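Local coordinates for protein acylneuraminate lyase (Mycoplasma synoviae, PDB 4N4P) that is an acylneuraminate lyase of the dihydrodipicolinate synthetase family, folded as a TIM barrel and assembled as a tetramer, at residues Met198-Gly203 and Ala221-Trp226; Trp192-Ala197 and Tyr244-Ile249; Lys8-Ala13 and Val214-Ala219. All coordinates share one frame; numbering follows the deposited sequence.

Overall arrangement
Contacts 1 and 3 share helix 212-227, and contacts 1 and 2 share helix 196-201. Contact 3 (8-13 with 214-219) lies deepest, its centre about 10 Å from the centre of the chain, and is a plain apolar join between a barrel strand and helix 212-227. Contact 1 (198-203 with 221-226) uses the far part of the same helix, its centre about 18 Å from the centre of the chain yet buried, with a second subunit packing on it; there an indole adds a polar link to the greasy packing. Contact 2 (192-197 with 244-249) is only partly buried and sets a carboxylate against aliphatic groups. I223 joins contacts 1 and 3 by packing on L10, while L196 touches I223 and A219.

Contact 1. Residues Met198-Gly203 and Ala221-Trp226; sequences MGLTMG and AIIKAW
L200 and W226 reach toward each other from facing helices and overlap side by side, the leucine over one face of the indole. Its CB sits over the five-membered ring, 3.8 Å from the centroid and 14° off the ring normal, a CH-pi contact. Farther out, L200 CD1 lies 3.7 Å from W226 CB and also packs on I223, 4.1 Å from its CG1. The indole gets there because W226 CG is anti to the backbone N (chi1 -174°), which carries the ring across to helix 196-201. At the benzo side, W226 CZ2 comes within 3.3 Å of L200 O; that carbonyl accepts the backbone N-H of G203, the positive-phi C' residue of the Schellman motif closing this helix. The contact thus packs two successive helices of the TIM barrel, 196-201 and 212-227, at a subunit interface.

T201 meets the ring at the pyrrole nitrogen. W226 NE1 donates to T201 OG1 over 3.3 Å, with an N-H...O angle of 136° and the oxygen tilted out of the ring plane. The leucine, this bent bond, and K231 (cation-pi) and M235 of the second subunit together surround the indole. Its N-H makes only a long, weak bond, to a hydroxyl that also bonds A197 O, its stronger partner, and T201 OG1 of the second subunit.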
loop_
_atom_site.group_PDB
_atom_site.type_symbol
_atom_site.label_atom_id
_atom_site.label_comp_id
_atom_site.label_asym_id
_atom_site.label_seq_id
_atom_site.Cartn_x
_atom_site.Cartn_y
_atom_site.Cartn_z
ATOM N N MET A 198 -17.350 -15.280 -9.755
ATOM C CA MET A 198 -17.533 -13.845 -9.826
ATOM C C MET A 198 -17.203 -13.344 -11.250
ATOM O O MET A 198 -17.903 -12.478 -11.788
ATOM C CB MET A 198 -16.762 -13.167 -8.696
ATOM C CG MET A 198 -17.524 -13.289 -7.298
ATOM S SD MET A 198 -16.446 -12.602 -6.113
ATOM C CE MET A 198 -17.133 -13.228 -4.562
ATOM N N GLY A 199 -16.150 -13.914 -11.853
ATOM C CA GLY A 199 -15.801 -13.640 -13.251
ATOM C C GLY A 199 -16.957 -14.008 -14.192
ATOM O O GLY A 199 -17.350 -13.203 -15.054
ATOM N N LEU A 200 -17.490 -15.222 -14.062
ATOM C CA LEU A 200 -18.647 -15.633 -14.878
ATOM C C LEU A 200 -19.801 -14.653 -14.761
ATOM O O LEU A 200 -20.428 -14.293 -15.753
ATOM C CB LEU A 200 -19.176 -16.997 -14.438
ATOM C CG LEU A 200 -18.377 -18.248 -14.820
ATOM C CD1 LEU A 200 -18.899 -19.340 -13.923
ATOM C CD2 LEU A 200 -18.518 -18.612 -16.310
ATOM N N THR A 201 -20.091 -14.259 -13.526
ATOM C CA THR A 201 -21.202 -13.352 -13.236
ATOM C C THR A 201 -21.058 -12.011 -13.970
ATOM O O THR A 201 -22.049 -11.409 -14.355
ATOM C CB THR A 201 -21.372 -13.170 -11.720
ATOM O OG1 THR A 201 -21.681 -14.457 -11.149
ATOM C CG2 THR A 201 -22.537 -12.193 -11.416
ATOM N N MET A 202 -19.825 -11.562 -14.189
ATOM C CA MET A 202 -19.636 -10.331 -14.941
ATOM C C MET A 202 -19.289 -10.557 -16.435
ATOM O O MET A 202 -18.890 -9.612 -17.140
ATOM C CB MET A 202 -18.658 -9.384 -14.218
ATOM C CG MET A 202 -18.974 -7.881 -14.487
ATOM S SD MET A 202 -20.738 -7.433 -14.461
ATOM C CE MET A 202 -21.371 -8.094 -12.894
ATOM N N GLY A 203 -19.460 -11.793 -16.916
ATOM C CA GLY A 203 -19.375 -12.053 -18.368
ATOM C C GLY A 203 -18.145 -12.773 -18.900
ATOM O O GLY A 203 -18.024 -12.986 -20.095
ATOM N N ALA A 221 -17.244 -27.808 -12.509
ATOM C CA ALA A 221 -18.453 -28.015 -11.728
ATOM C C ALA A 221 -19.076 -26.663 -11.411
ATOM O O ALA A 221 -20.306 -26.524 -11.426
ATOM C CB ALA A 221 -18.170 -28.832 -10.440
ATOM N N ILE A 222 -18.231 -25.681 -11.136
ATOM C CA ILE A 222 -18.709 -24.317 -10.841
ATOM C C ILE A 222 -19.369 -23.711 -12.092
ATOM O O ILE A 222 -20.477 -23.179 -12.029
ATOM C CB ILE A 222 -17.577 -23.396 -10.336
ATOM C CG1 ILE A 222 -17.062 -23.867 -8.966
ATOM C CG2 ILE A 222 -18.061 -21.945 -10.209
ATOM C CD1 ILE A 222 -15.693 -23.296 -8.668
ATOM N N ILE A 223 -18.699 -23.834 -13.224
ATOM C CA ILE A 223 -19.233 -23.286 -14.473
ATOM C C ILE A 223 -20.580 -23.940 -14.790
ATOM O O ILE A 223 -21.554 -23.248 -15.123
ATOM C CB ILE A 223 -18.259 -23.498 -15.645
ATOM C CG1 ILE A 223 -16.968 -22.701 -15.394
ATOM C CG2 ILE A 223 -18.955 -23.067 -16.987
ATOM C CD1 ILE A 223 -15.823 -22.970 -16.378
ATOM N N LYS A 224 -20.636 -25.261 -14.681
ATOM C CA LYS A 224 -21.897 -25.978 -15.002
ATOM C C LYS A 224 -23.026 -25.571 -14.054
ATOM O O LYS A 224 -24.159 -25.337 -14.497
ATOM C CB LYS A 224 -21.699 -27.493 -15.031
ATOM C CG LYS A 224 -20.716 -27.964 -16.130
ATOM C CD LYS A 224 -21.004 -27.375 -17.543
ATOM C CE LYS A 224 -22.018 -28.220 -18.306
ATOM N NZ LYS A 224 -21.833 -28.156 -19.805
ATOM N N ALA A 225 -22.717 -25.453 -12.769
ATOM C CA ALA A 225 -23.718 -24.988 -11.790
ATOM C C ALA A 225 -24.196 -23.565 -12.095
ATOM O O ALA A 225 -25.390 -23.259 -11.986
ATOM C CB ALA A 225 -23.155 -25.083 -10.324
ATOM N N TRP A 226 -23.261 -22.708 -12.491
ATOM C CA TRP A 226 -23.574 -21.329 -12.835
ATOM C C TRP A 226 -24.471 -21.304 -14.056
ATOM O O TRP A 226 -25.500 -20.633 -14.030
ATOM C CB TRP A 226 -22.283 -20.521 -13.080
ATOM C CG TRP A 226 -22.535 -19.078 -13.292
ATOM C CD1 TRP A 226 -22.697 -18.101 -12.326
ATOM C CD2 TRP A 226 -22.707 -18.438 -14.542
ATOM N NE1 TRP A 226 -22.924 -16.890 -12.923
ATOM C CE2 TRP A 226 -22.926 -17.065 -14.285
ATOM C CE3 TRP A 226 -22.652 -18.885 -15.873
ATOM C CZ2 TRP A 226 -23.135 -16.135 -15.306
ATOM C CZ3 TRP A 226 -22.850 -17.954 -16.893
ATOM C CH2 TRP A 226 -23.090 -16.594 -16.598
#

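Contact 2. Residues Trp192-Ala197 and Tyr244-Ile249; sequences WDEALA and YVLDLI
A carboxylate oxygen pressed against methyl groups makes this a small, partly buried packing contact, with E194 on one side and V245 and L246 on the other. It joins the turn after barrel strand 187-190 to the last turns of helix 231-248, and no hydrogen bond crosses it. E194 OE2 does most of the touching, 3.5 Å from V245 CG1 and 4.0 Å from L246 CD2. The glutamate chain runs slantwise to the valine and roughly square to the leucine. V245 CG1 is anti to its own backbone N (chi1 -179°), which turns that methyl to the glutamate, where it also lies 4.0 Å from E194 CG.

In the TIM barrel of this family, the segment 192-197 leads from a strand into the helix that follows it: D193 and E194 form a short 3-10 turn, A195 takes the N-cap position, and helix 196-201 begins. The turn is tied back to W192. W192 NE1 donates to E194 OE1 at 2.9 Å with an angle of 154°, reaching the anti side of the carboxylate 16° out of its plane. This bond limits how the carboxylate can rotate and leaves OE2 as the oxygen facing helix 231-248. A195 CB meanwhile lies over one face of the W192 indole, 3.3 Å above the plane and offset toward the rim.

N242 of the same long helix adds a polar tie through its ND2 to E194 O. From the second subunit, F174 packs on W192, E194 and L246 alike.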
loop_
_atom_site.group_PDB
_atom_site.type_symbol
_atom_site.label_atom_id
_atom_site.label_comp_id
_atom_site.label_asym_id
_atom_site.label_seq_id
_atom_site.Cartn_x
_atom_site.Cartn_y
_atom_site.Cartn_z
ATOM N N TRP A 192 -8.088 -15.146 -12.434
ATOM C CA TRP A 192 -8.043 -15.219 -10.971
ATOM C C TRP A 192 -8.917 -16.387 -10.505
ATOM O O TRP A 192 -10.126 -16.266 -10.382
ATOM C CB TRP A 192 -8.420 -13.879 -10.320
ATOM C CG TRP A 192 -8.347 -13.914 -8.787
ATOM C CD1 TRP A 192 -7.566 -14.723 -8.014
ATOM C CD2 TRP A 192 -9.095 -13.095 -7.881
ATOM N NE1 TRP A 192 -7.780 -14.455 -6.659
ATOM C CE2 TRP A 192 -8.701 -13.451 -6.558
ATOM C CE3 TRP A 192 -10.041 -12.083 -8.053
ATOM C CZ2 TRP A 192 -9.234 -12.833 -5.429
ATOM C CZ3 TRP A 192 -10.581 -11.476 -6.922
ATOM C CH2 TRP A 192 -10.177 -11.859 -5.632
ATOM N N ASP A 193 -8.260 -17.538 -10.305
ATOM C CA ASP A 193 -8.930 -18.811 -10.096
ATOM C C ASP A 193 -9.917 -18.750 -8.930
ATOM O O ASP A 193 -11.015 -19.333 -8.987
ATOM C CB ASP A 193 -7.895 -19.924 -9.797
ATOM C CG ASP A 193 -6.785 -20.019 -10.854
ATOM O OD1 ASP A 193 -6.379 -18.974 -11.379
ATOM O OD2 ASP A 193 -6.310 -21.143 -11.138
ATOM N N GLU A 194 -9.519 -18.054 -7.868
ATOM C CA GLU A 194 -10.375 -17.982 -6.675
ATOM C C GLU A 194 -11.659 -17.157 -6.865
ATOM O O GLU A 194 -12.492 -17.059 -5.966
ATOM C CB GLU A 194 -9.571 -17.424 -5.511
ATOM C CG GLU A 194 -8.400 -18.310 -5.141
ATOM C CD GLU A 194 -7.319 -17.565 -4.348
ATOM O OE1 GLU A 194 -7.171 -16.322 -4.516
ATOM O OE2 GLU A 194 -6.629 -18.235 -3.540
ATOM N N ALA A 195 -11.816 -16.564 -8.036
ATOM C CA ALA A 195 -12.983 -15.721 -8.267
ATOM C C ALA A 195 -13.719 -16.122 -9.519
ATOM O O ALA A 195 -14.412 -15.299 -10.133
ATOM C CB ALA A 195 -12.567 -14.262 -8.336
ATOM N N LEU A 196 -13.570 -17.395 -9.894
ATOM C CA LEU A 196 -14.146 -17.917 -11.132
ATOM C C LEU A 196 -15.614 -17.517 -11.306
ATOM O O LEU A 196 -16.013 -16.962 -12.360
ATOM C CB LEU A 196 -13.989 -19.453 -11.174
ATOM C CG LEU A 196 -14.101 -20.090 -12.576
ATOM C CD1 LEU A 196 -13.471 -21.490 -12.589
ATOM C CD2 LEU A 196 -15.528 -20.204 -13.067
ATOM N N ALA A 197 -16.420 -17.819 -10.290
ATOM C CA ALA A 197 -17.860 -17.573 -10.363
ATOM C C ALA A 197 -18.169 -16.082 -10.409
ATOM O O ALA A 197 -19.121 -15.657 -11.057
ATOM C CB ALA A 197 -18.570 -18.235 -9.198
ATOM N N TYR A 244 -9.576 -25.758 -1.731
ATOM C CA TYR A 244 -8.578 -26.499 -2.517
ATOM C C TYR A 244 -7.397 -25.620 -2.880
ATOM O O TYR A 244 -6.251 -26.013 -2.690
ATOM C CB TYR A 244 -9.220 -27.100 -3.775
ATOM C CG TYR A 244 -8.315 -27.217 -4.989
ATOM C CD1 TYR A 244 -7.255 -28.145 -5.027
ATOM C CD2 TYR A 244 -8.538 -26.400 -6.129
ATOM C CE1 TYR A 244 -6.419 -28.248 -6.168
ATOM C CE2 TYR A 244 -7.741 -26.511 -7.271
ATOM C CZ TYR A 244 -6.675 -27.423 -7.283
ATOM O OH TYR A 244 -5.875 -27.525 -8.403
ATOM N N VAL A 245 -7.674 -24.426 -3.402
ATOM C CA VAL A 245 -6.577 -23.541 -3.802
ATOM C C VAL A 245 -5.671 -23.217 -2.616
ATOM O O VAL A 245 -4.453 -23.346 -2.720
ATOM C CB VAL A 245 -7.077 -22.248 -4.472
ATOM C CG1 VAL A 245 -5.878 -21.378 -4.881
ATOM C CG2 VAL A 245 -7.953 -22.589 -5.729
ATOM N N LEU A 246 -6.258 -22.813 -1.486
ATOM C CA LEU A 246 -5.472 -22.490 -0.298
ATOM C C LEU A 246 -4.674 -23.714 0.229
ATOM O O LEU A 246 -3.494 -23.587 0.638
ATOM C CB LEU A 246 -6.387 -21.920 0.799
ATOM C CG LEU A 246 -6.913 -20.527 0.427
ATOM C CD1 LEU A 246 -7.802 -19.935 1.521
ATOM C CD2 LEU A 246 -5.754 -19.590 0.100
ATOM N N ASP A 247 -5.303 -24.885 0.190
ATOM C CA ASP A 247 -4.617 -26.118 0.621
ATOM C C ASP A 247 -3.468 -26.407 -0.339
ATOM O O ASP A 247 -2.351 -26.749 0.088
ATOM C CB ASP A 247 -5.595 -27.320 0.700
ATOM C CG ASP A 247 -6.320 -27.412 2.030
ATOM O OD1 ASP A 247 -5.902 -26.781 3.013
ATOM O OD2 ASP A 247 -7.283 -28.186 2.115
ATOM N N LEU A 248 -3.734 -26.272 -1.637
ATOM C CA LEU A 248 -2.713 -26.547 -2.666
ATOM C C LEU A 248 -1.455 -25.710 -2.461
ATOM O O LEU A 248 -0.330 -26.233 -2.515
ATOM C CB LEU A 248 -3.293 -26.265 -4.060
ATOM C CG LEU A 248 -2.350 -26.462 -5.250
ATOM C CD1 LEU A 248 -1.961 -27.946 -5.389
ATOM C CD2 LEU A 248 -3.017 -25.944 -6.529
ATOM N N ILE A 249 -1.652 -24.414 -2.209
ATOM C CA ILE A 249 -0.523 -23.487 -2.120
ATOM C C ILE A 249 0.043 -23.408 -0.716
ATOM O O ILE A 249 0.878 -22.531 -0.424
ATOM C CB ILE A 249 -0.857 -22.070 -2.670
ATOM C CG1 ILE A 249 -1.959 -21.412 -1.818
ATOM C CG2 ILE A 249 -1.246 -22.167 -4.163
ATOM C CD1 ILE A 249 -2.329 -19.985 -2.241
#

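Contact 3. Residues Lys8-Ala13 and Val214-Ala219; sequences KGLFPA and VNAKGA
L10 packs on A216 and A219, and the flat group on the helix beside them is the amide of N215, which braces G218 N and does not touch L10. Its oxygen is used from above the plane: G218 N donates to N215 OD1 at 2.9 Å, 54° out of the carbonyl plane. The other flat group, the F11 ring, has G9 O at its edge, in plane, within strand 9-12 itself. Both belong to a TIM barrel, in which strand 9-12 is the first of the parallel strands and helix 212-227 follows the last of them, strand 206-209. Strand 9-12 pairs with 206-209 through the backbones of G9 and F11, while L10 bonds on its other side to G44 at the start of strand 44-47. The contact therefore lies where the first strand meets the helix that follows the last one.

L10 carries the contact from the strand. With its CG anti to the carbonyl carbon (chi1 -62°), the isobutyl group projects onto the helix, and both methyls are used. L10 CD1 packs 3.7 Å from A219 CB and 3.9 Å from A216 CB, and CD2 lies 4.0 Å from A219 CB. Two alanines one turn apart thus offer the leucine a low surface, and I223, a turn further on, continues it.

The helix is kinked here: the N atoms of K217 and G218 have no bond to the preceding turn. The Asx motif of N215 supplies a partner for G218 N, and Q40 OE1 is hydrogen-bonded to A216 N. The kinked turn also presents a carbonyl to the strand: A216 O lies 3.4 Å from L10 CD1, nearer to that methyl than either alanine CB.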
loop_
_atom_site.group_PDB
_atom_site.type_symbol
_atom_site.label_atom_id
_atom_site.label_comp_id
_atom_site.label_asym_id
_atom_site.label_seq_id
_atom_site.Cartn_x
_atom_site.Cartn_y
_atom_site.Cartn_z
ATOM N N LYS A 8 -13.529 -20.209 -25.072
ATOM C CA LYS A 8 -14.432 -20.490 -23.938
ATOM C C LYS A 8 -13.903 -21.645 -23.127
ATOM O O LYS A 8 -13.373 -22.615 -23.684
ATOM C CB LYS A 8 -15.822 -20.813 -24.449
ATOM C CG LYS A 8 -16.488 -19.557 -25.031
ATOM C CD LYS A 8 -17.833 -19.814 -25.693
ATOM C CE LYS A 8 -18.444 -18.474 -26.095
ATOM N NZ LYS A 8 -19.883 -18.661 -26.491
ATOM N N GLY A 9 -14.061 -21.551 -21.809
ATOM C CA GLY A 9 -13.822 -22.678 -20.938
ATOM C C GLY A 9 -12.519 -22.575 -20.163
ATOM O O GLY A 9 -12.049 -21.468 -19.829
ATOM N N LEU A 10 -11.925 -23.737 -19.882
ATOM C CA LEU A 10 -10.759 -23.779 -19.002
ATOM C C LEU A 10 -9.449 -23.955 -19.752
ATOM O O LEU A 10 -9.297 -24.882 -20.560
ATOM C CB LEU A 10 -10.887 -24.908 -17.990
ATOM C CG LEU A 10 -12.059 -24.803 -17.030
ATOM C CD1 LEU A 10 -12.031 -26.058 -16.117
ATOM C CD2 LEU A 10 -11.964 -23.511 -16.190
ATOM N N PHE A 11 -8.504 -23.075 -19.427
ATOM C CA PHE A 11 -7.140 -23.090 -19.970
ATOM C C PHE A 11 -6.138 -23.168 -18.807
ATOM O O PHE A 11 -5.728 -22.129 -18.300
ATOM C CB PHE A 11 -6.877 -21.791 -20.723
ATOM C CG PHE A 11 -7.591 -21.689 -22.047
ATOM C CD1 PHE A 11 -8.977 -21.653 -22.106
ATOM C CD2 PHE A 11 -6.868 -21.643 -23.222
ATOM C CE1 PHE A 11 -9.643 -21.572 -23.334
ATOM C CE2 PHE A 11 -7.513 -21.532 -24.471
ATOM C CZ PHE A 11 -8.887 -21.529 -24.527
ATOM N N PRO A 12 -5.712 -24.377 -18.414
ATOM C CA PRO A 12 -4.629 -24.464 -17.433
ATOM C C PRO A 12 -3.397 -23.708 -17.930
ATOM O O PRO A 12 -3.040 -23.757 -19.135
ATOM C CB PRO A 12 -4.314 -25.974 -17.370
ATOM C CG PRO A 12 -4.895 -26.535 -18.687
ATOM C CD PRO A 12 -6.118 -25.712 -18.906
ATOM N N ALA A 13 -2.767 -22.994 -17.012
ATOM C CA ALA A 13 -1.459 -22.400 -17.264
ATOM C C ALA A 13 -0.424 -23.499 -17.041
ATOM O O ALA A 13 -0.033 -23.807 -15.905
ATOM C CB ALA A 13 -1.221 -21.211 -16.344
ATOM N N VAL A 214 -4.827 -29.448 -12.408
ATOM C CA VAL A 214 -5.146 -30.710 -11.744
ATOM C C VAL A 214 -6.586 -30.755 -11.198
ATOM O O VAL A 214 -7.044 -31.804 -10.733
ATOM C CB VAL A 214 -4.107 -31.078 -10.621
ATOM C CG1 VAL A 214 -2.700 -31.173 -11.218
ATOM C CG2 VAL A 214 -4.147 -30.039 -9.468
ATOM N N ASN A 215 -7.302 -29.637 -11.287
ATOM C CA ASN A 215 -8.684 -29.609 -10.831
ATOM C C ASN A 215 -9.648 -28.972 -11.811
ATOM O O ASN A 215 -10.561 -28.222 -11.410
ATOM C CB ASN A 215 -8.827 -28.975 -9.444
ATOM C CG ASN A 215 -10.099 -29.400 -8.752
ATOM O OD1 ASN A 215 -10.837 -30.265 -9.265
ATOM N ND2 ASN A 215 -10.369 -28.821 -7.578
ATOM N N ALA A 216 -9.479 -29.295 -13.099
ATOM C CA ALA A 216 -10.443 -28.852 -14.104
ATOM C C ALA A 216 -11.842 -29.349 -13.757
ATOM O O ALA A 216 -12.816 -28.658 -14.018
ATOM C CB ALA A 216 -10.029 -29.331 -15.530
ATOM N N LYS A 217 -11.946 -30.544 -13.161
ATOM C CA LYS A 217 -13.262 -31.072 -12.804
ATOM C C LYS A 217 -14.001 -30.133 -11.822
ATOM O O LYS A 217 -15.196 -29.837 -12.005
ATOM C CB LYS A 217 -13.156 -32.478 -12.199
ATOM C CG LYS A 217 -14.508 -33.112 -11.884
ATOM C CD LYS A 217 -14.370 -34.598 -11.577
ATOM C CE LYS A 217 -14.153 -34.837 -10.114
ATOM N NZ LYS A 217 -14.395 -36.284 -9.797
ATOM N N GLY A 218 -13.286 -29.686 -10.798
ATOM C CA GLY A 218 -13.844 -28.847 -9.720
ATOM C C GLY A 218 -14.204 -27.471 -10.249
ATOM O O GLY A 218 -15.244 -26.907 -9.877
ATOM N N ALA A 219 -13.406 -26.978 -11.189
ATOM C CA ALA A 219 -13.694 -25.668 -11.814
ATOM C C ALA A 219 -14.878 -25.754 -12.784
ATOM O O ALA A 219 -15.791 -24.881 -12.777
ATOM C CB ALA A 219 -12.433 -25.122 -12.518
#